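Local coordinates for protein 2-oxoglutarate-dependent dioxygenase DAO (Oryza sativa subsp. indica, PDB 6KUN) that probably uses iron(II) and 2-oxoglutarate to oxidise the auxin indole-3-acetic acid irreversibly to inactive 2-oxoindole-3-acetic acid, at residues A144-Q147 / D148-C151; R281-R284 / L285-E289. All coordinates share one frame; numbering follows the deposited sequence. Where two conformers were deposited one is given.

Interaction 1: residues A144-Q147 / D148-C151; sequences ASFQ and DWPC
Phe146 and Trp149 bring their rings together across the two ends of a tight bend, their side chains running alongside one another in the same direction. The pair is T-shaped: the edge of the Phe146 ring is turned toward the face of Trp149, with the planes at 62° and the centroid of the phenyl 4.7 Å from that of the six-membered indole ring. CD1 of Phe146 lies over the middle of the indole, 3.5 Å from Trp149 CE2, and Phe146 CE1 approaches Trp149 CZ2 equally closely. The backbone joins in, for Phe146 CA makes a CH-pi contact over the five-membered ring. Both rings have CG anti to their own carbonyl carbon (chi1 -66° in Phe146, -74° in Trp149), which sends them off the same side of the bend.

That bend is a type I beta turn from Phe146 to Trp149, in the loop leading from helix 111-138 into strand 151-158 of the jelly-roll core. Trp149 N closes it on Phe146 O at 3.1 Å. Phe178 packs against both rings, and Ala132 of helix 111-138 touches Phe146.

The other side is looser. Gln147 and Asp148, at the turn's corners, point away and are exposed. Water takes over at the indole's polar edge: Trp149 NE1 donates to one at 2.9 Å, and this water reaches back to Ser145 O only weakly, at 3.4 Å.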
ATOM      1  N   ALA B 144      10.435  33.234   9.300  1.00 48.16           N
ATOM      2  CA  ALA B 144       9.099  33.028   8.766  1.00 56.14           C
ATOM      3  C   ALA B 144       8.370  31.949   9.558  1.00 38.61           C
ATOM      4  O   ALA B 144       8.917  30.880   9.804  1.00 39.96           O
ATOM      5  CB  ALA B 144       9.176  32.637   7.288  1.00 53.91           C
ATOM      6  N   SER B 145       7.140  32.250   9.965  1.00 45.97           N
ATOM      7  CA  SER B 145       6.255  31.275  10.584  1.00 49.08           C
ATOM      8  C   SER B 145       5.047  31.067   9.682  1.00 47.34           C
ATOM      9  O   SER B 145       4.334  32.022   9.355  1.00 44.25           O
ATOM     10  CB  SER B 145       5.795  31.720  11.970  1.00 60.57           C
ATOM     11  OG  SER B 145       4.866  30.780  12.496  1.00 69.35           O
ATOM     12  N   PHE B 146       4.827  29.823   9.283  1.00 34.86           N
ATOM     13  CA  PHE B 146       3.680  29.410   8.488  1.00 25.99           C
ATOM     14  C   PHE B 146       2.616  28.707   9.332  1.00 26.97           C
ATOM     15  O   PHE B 146       1.533  28.361   8.821  1.00 27.11           O
ATOM     16  CB  PHE B 146       4.158  28.470   7.380  1.00 21.42           C
ATOM     17  CG  PHE B 146       5.039  29.117   6.354  1.00 17.69           C
ATOM     18  CD1 PHE B 146       4.500  29.811   5.300  1.00 21.18           C
ATOM     19  CD2 PHE B 146       6.428  28.984   6.429  1.00 19.43           C
ATOM     20  CE1 PHE B 146       5.337  30.372   4.304  1.00 24.48           C
ATOM     21  CE2 PHE B 146       7.258  29.568   5.446  1.00 26.72           C
ATOM     22  CZ  PHE B 146       6.693  30.253   4.394  1.00 23.48           C
ATOM     23  N   GLN B 147       2.882  28.532  10.625  1.00 25.99           N
ATOM     24  CA  GLN B 147       2.003  27.745  11.488  1.00 31.50           C
ATOM     25  C   GLN B 147       0.536  28.181  11.413  1.00 24.17           C
ATOM     26  O   GLN B 147      -0.362  27.342  11.555  1.00 28.08           O
ATOM     27  CB  GLN B 147       2.517  27.834  12.930  1.00 36.98           C
ATOM     28  CG  GLN B 147       1.724  27.030  13.928  1.00 62.66           C
ATOM     29  CD  GLN B 147       1.731  25.545  13.623  1.00 71.33           C
ATOM     30  OE1 GLN B 147       2.648  25.026  12.992  1.00 68.64           O
ATOM     31  NE2 GLN B 147       0.689  24.851  14.071  1.00 68.04           N
ATOM     32  N   ASP B 148       0.253  29.464  11.184  1.00 22.69           N
ATOM     33  CA  ASP B 148      -1.133  29.907  11.296  1.00 26.11           C
ATOM     34  C   ASP B 148      -1.744  30.302   9.956  1.00 22.24           C
ATOM     35  O   ASP B 148      -2.863  30.835   9.903  1.00 28.60           O
ATOM     36  CB  ASP B 148      -1.236  31.066  12.290  1.00 40.72           C
ATOM     37  CG  ASP B 148      -0.825  32.382  11.688  1.00 59.90           C
ATOM     38  OD1 ASP B 148       0.169  32.430  10.945  1.00 63.47           O
ATOM     39  OD2 ASP B 148      -1.520  33.382  11.968  1.00 87.81           O
ATOM     40  N   TRP B 149      -1.029  30.071   8.858  1.00 19.57           N
ATOM     41  CA  TRP B 149      -1.612  30.289   7.550  1.00 19.36           C
ATOM     42  C   TRP B 149      -2.825  29.363   7.377  1.00 16.81           C
ATOM     43  O   TRP B 149      -2.707  28.152   7.601  1.00 23.83           O
ATOM     44  CB  TRP B 149      -0.585  30.006   6.455  1.00 26.59           C
ATOM     45  CG  TRP B 149       0.491  31.033   6.267  1.00 20.21           C
ATOM     46  CD1 TRP B 149       1.074  31.823   7.215  1.00 22.39           C
ATOM     47  CD2 TRP B 149       1.149  31.331   5.022  1.00 14.91           C
ATOM     48  NE1 TRP B 149       2.044  32.623   6.627  1.00 21.63           N
ATOM     49  CE2 TRP B 149       2.084  32.356   5.277  1.00 21.11           C
ATOM     50  CE3 TRP B 149       0.981  30.884   3.705  1.00 16.84           C
ATOM     51  CZ2 TRP B 149       2.885  32.888   4.285  1.00 25.50           C
ATOM     52  CZ3 TRP B 149       1.777  31.441   2.717  1.00 16.11           C
ATOM     53  CH2 TRP B 149       2.713  32.412   3.013  1.00 27.53           C
ATOM     54  N   PRO B 150      -3.962  29.875   6.911  1.00 20.48           N
ATOM     55  CA  PRO B 150      -5.084  28.992   6.579  1.00 20.82           C
ATOM     56  C   PRO B 150      -4.705  27.869   5.624  1.00 21.58           C
ATOM     57  O   PRO B 150      -3.896  28.039   4.699  1.00 18.95           O
ATOM     58  CB  PRO B 150      -6.105  29.950   5.962  1.00 25.68           C
ATOM     59  CG  PRO B 150      -5.883  31.226   6.738  1.00 23.78           C
ATOM     60  CD  PRO B 150      -4.350  31.296   6.810  1.00 26.71           C
ATOM     61  N   CYS B 151      -5.336  26.708   5.851  1.00 18.40           N
ATOM     62  CA  CYS B 151      -5.101  25.496   5.068  1.00 21.05           C
ATOM     63  C   CYS B 151      -6.428  24.854   4.720  1.00 17.58           C
ATOM     64  O   CYS B 151      -7.417  24.987   5.449  1.00 22.28           O
ATOM     65  CB  CYS B 151      -4.250  24.456   5.820  1.00 17.83           C
ATOM     66  SG  CYS B 151      -2.498  24.890   6.056  1.00 20.64           S
TER
HETATM   67  O   HOH W   1       2.972  34.932   8.183  1.00 46.38           O
HETATM   68  O   HOH W   2      -0.446  26.643   8.437  1.00 24.15           O

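Interaction 2: residues R281-R284 / L285-E289. With IAC (1H-indol-3-ylacetic acid), chain H.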
ATOM      1  N   ARG B 281      -8.418  34.548  -5.725  1.00 19.49           N
ATOM      2  CA  ARG B 281      -9.359  33.459  -6.009  1.00 20.27           C
ATOM      3  C   ARG B 281     -10.560  33.930  -6.821  1.00 23.38           C
ATOM      4  O   ARG B 281     -10.965  33.268  -7.778  1.00 19.76           O
ATOM      5  CB  ARG B 281      -9.833  32.834  -4.704  1.00 26.84           C
ATOM      6  CG  ARG B 281      -8.811  31.981  -4.025  1.00 32.09           C
ATOM      7  CD  ARG B 281      -9.400  31.274  -2.803  1.00 32.14           C
ATOM      8  NE  ARG B 281     -10.504  30.375  -3.129  1.00 34.82           N
ATOM      9  CZ  ARG B 281     -11.364  29.899  -2.226  1.00 32.35           C
ATOM     10  NH1 ARG B 281     -11.226  30.240  -0.962  1.00 27.59           N
ATOM     11  NH2 ARG B 281     -12.336  29.090  -2.594  1.00 38.59           N
ATOM     12  N   ARG B 282     -11.156  35.063  -6.424  0.57 22.71           N
ATOM     13  CA  ARG B 282     -12.224  35.671  -7.203  0.57 25.66           C
ATOM     14  C   ARG B 282     -11.799  35.857  -8.648  0.57 25.25           C
ATOM     15  O   ARG B 282     -12.540  35.515  -9.581  0.57 22.35           O
ATOM     16  CB  ARG B 282     -12.597  37.032  -6.624  0.57 29.14           C
ATOM     17  CG  ARG B 282     -13.168  37.033  -5.255  0.57 27.59           C
ATOM     18  CD  ARG B 282     -13.556  38.482  -4.866  0.57 27.55           C
ATOM     19  NE  ARG B 282     -14.497  39.077  -5.815  0.57 24.59           N
ATOM     20  CZ  ARG B 282     -15.817  39.075  -5.660  0.57 29.69           C
ATOM     21  NH1 ARG B 282     -16.366  38.508  -4.597  0.57 26.94           N
ATOM     22  NH2 ARG B 282     -16.606  39.628  -6.556  0.57 26.73           N
ATOM     23  N   LEU B 283     -10.602  36.433  -8.846  1.00 25.68           N
ATOM     24  CA  LEU B 283     -10.113  36.723 -10.188  1.00 28.06           C
ATOM     25  C   LEU B 283      -9.962  35.455 -11.020  1.00 28.95           C
ATOM     26  O   LEU B 283     -10.269  35.464 -12.212  1.00 24.79           O
ATOM     27  CB  LEU B 283      -8.783  37.472 -10.103  1.00 32.67           C
ATOM     28  CG  LEU B 283      -8.203  38.053 -11.399  1.00 32.13           C
ATOM     29  CD1 LEU B 283      -9.012  39.216 -11.902  1.00 28.22           C
ATOM     30  CD2 LEU B 283      -6.729  38.451 -11.183  1.00 35.43           C
ATOM     31  N   ARG B 284      -9.472  34.359 -10.430  1.00 23.96           N
ATOM     32  CA  ARG B 284      -9.437  33.091 -11.156  1.00 27.10           C
ATOM     33  C   ARG B 284     -10.858  32.657 -11.519  1.00 26.96           C
ATOM     34  O   ARG B 284     -11.136  32.268 -12.663  1.00 29.22           O
ATOM     35  CB  ARG B 284      -8.731  31.997 -10.322  1.00 24.09           C
ATOM     36  CG  ARG B 284      -7.179  32.146 -10.277  1.00 23.51           C
ATOM     37  CD  ARG B 284      -6.465  31.147  -9.298  1.00 21.16           C
ATOM     38  NE  ARG B 284      -6.897  29.764  -9.497  1.00 23.68           N
ATOM     39  CZ  ARG B 284      -6.133  28.747  -9.931  1.00 21.48           C
ATOM     40  NH1 ARG B 284      -4.880  28.923 -10.213  1.00 18.07           N
ATOM     41  NH2 ARG B 284      -6.674  27.543 -10.046  1.00 19.14           N
ATOM     42  N   LEU B 285     -11.775  32.747 -10.550  1.00 23.17           N
ATOM     43  CA  LEU B 285     -13.159  32.306 -10.774  1.00 23.96           C
ATOM     44  C   LEU B 285     -13.846  33.133 -11.857  1.00 25.78           C
ATOM     45  O   LEU B 285     -14.547  32.576 -12.707  1.00 29.41           O
ATOM     46  CB  LEU B 285     -13.922  32.371  -9.449  1.00 28.33           C
ATOM     47  CG  LEU B 285     -15.415  32.038  -9.482  1.00 50.28           C
ATOM     48  CD1 LEU B 285     -15.619  30.606  -9.965  1.00 62.71           C
ATOM     49  CD2 LEU B 285     -16.056  32.228  -8.111  1.00 43.90           C
ATOM     50  N   SER B 286     -13.593  34.442 -11.908  1.00 27.78           N
ATOM     51  CA  SER B 286     -14.312  35.254 -12.892  1.00 33.05           C
ATOM     52  C   SER B 286     -13.653  35.246 -14.275  1.00 41.08           C
ATOM     53  O   SER B 286     -14.364  35.345 -15.274  1.00 39.85           O
ATOM     54  CB  SER B 286     -14.466  36.699 -12.396  1.00 36.97           C
ATOM     55  OG  SER B 286     -13.258  37.424 -12.447  1.00 43.69           O
ATOM     56  N   THR B 287     -12.312  35.119 -14.368  1.00 42.32           N
ATOM     57  CA  THR B 287     -11.659  35.035 -15.672  1.00 32.89           C
ATOM     58  C   THR B 287     -11.616  33.613 -16.230  1.00 30.39           C
ATOM     59  O   THR B 287     -11.339  33.433 -17.417  1.00 35.22           O
ATOM     60  CB  THR B 287     -10.201  35.523 -15.639  1.00 30.96           C
ATOM     61  OG1 THR B 287      -9.461  34.730 -14.698  1.00 34.63           O
ATOM     62  CG2 THR B 287     -10.107  37.007 -15.279  1.00 34.64           C
ATOM     63  N   GLY B 288     -11.848  32.597 -15.395  1.00 34.15           N
ATOM     64  CA  GLY B 288     -11.584  31.223 -15.761  1.00 32.69           C
ATOM     65  C   GLY B 288     -10.122  30.885 -15.954  1.00 28.87           C
ATOM     66  O   GLY B 288      -9.800  29.842 -16.536  1.00 34.66           O
ATOM     67  N   GLU B 289      -9.216  31.742 -15.527  1.00 32.66           N
ATOM     68  CA  GLU B 289      -7.780  31.519 -15.714  1.00 31.28           C
ATOM     69  C   GLU B 289      -7.309  30.770 -14.477  1.00 32.29           C
ATOM     70  O   GLU B 289      -7.104  31.374 -13.414  1.00 27.09           O
ATOM     71  CB  GLU B 289      -7.042  32.835 -15.923  1.00 30.99           C
ATOM     72  CG  GLU B 289      -7.461  33.532 -17.233  1.00 38.44           C
ATOM     73  CD  GLU B 289      -6.829  34.895 -17.469  1.00 42.15           C
ATOM     74  OE1 GLU B 289      -6.343  35.538 -16.521  1.00 35.35           O
ATOM     75  OE2 GLU B 289      -6.822  35.328 -18.642  1.00 53.89           O
TER
HETATM   76  C   IAC H 402      -9.419  28.233  -7.637  1.00 83.88           C
HETATM   77  C1  IAC H 402     -10.459  27.636  -7.008  1.00101.60           C
HETATM   78  C2  IAC H 402     -11.506  27.038  -7.753  1.00100.98           C
HETATM   79  C3  IAC H 402     -11.463  27.058  -9.126  1.00 99.83           C
HETATM   80  C4  IAC H 402     -10.393  27.659  -9.765  1.00 88.39           C
HETATM   81  C5  IAC H 402      -9.405  28.252  -9.021  1.00 65.76           C
HETATM   82  C7  IAC H 402     -10.257  27.754  -5.686  1.00 96.49           C
HETATM   83  C8  IAC H 402      -9.074  28.438  -5.469  1.00 90.91           C
HETATM   84  C17 IAC H 402     -11.056  27.312  -4.463  1.00 91.02           C
HETATM   85  C18 IAC H 402     -10.827  25.854  -4.104  1.00 90.29           C
HETATM   86  N   IAC H 402      -8.557  28.735  -6.690  1.00 80.25           N
HETATM   87  O2  IAC H 402     -11.803  25.191  -3.656  1.00 77.94           O
HETATM   88  O3  IAC H 402      -9.685  25.332  -4.225  1.00 98.87           O
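Thr287 meets Leu283 one turn back along the end of helix 277-287, and hydrogen bonds dominate. Leu283 O is gripped twice, by Thr287 N at 3.0 Å and by Thr287 OG1 at 2.7 Å, the two donors arriving from opposite faces of the carbonyl plane. With chi1 at 59°, OG1 lies between its own N and carbonyl carbon, where it can also accept from Glu289 N at 3.1 Å, an ST turn. A valine in place of Thr287 would probably leave Glu289 N without this acceptor and Leu283 O with one donor fewer, slackening the helix end. Gly288, with positive phi, then leaves the helix.

Apolar contact is slight: Thr287 CG2 lies 4.2 Å from Leu283 CD1.

Arg281 and Arg284 line the indole-3-acetic acid pocket. A bend at chi3 (50°) brings NE of Arg284 to 3.0 Å from IAC C5, the guanidinium turning an edge to the indole, while Glu289 O lies over one face. Asp217 takes NH1 in a salt bridge and the carbonyl of Thr174 takes NH2. Since Arg284's polar end is held by protein partners, it is likely to serve the ligand as a fixed wall beside the indole.

In the fold
Both contacts are local, each within one continuous stretch, a beta turn in one case and a helix end in the other, and they lie about 24 Å apart between centres without touching. Interaction 1 is partly buried: its aromatic pair joins helix 111-138, touched by Phe146, to Leu249 of strand 242-249, touched by Trp149, just before strand 151-158 starts within the main sheet; the side chain of Trp149 is about 14 Å from the bound auxin. Interaction 2 lies mostly at the surface, on the last helix, yet the buried side chain of Arg284 comes about 5 Å from that of the predicted iron ligand His173. The first therefore relies on ring packing, the second on polar and charged groups.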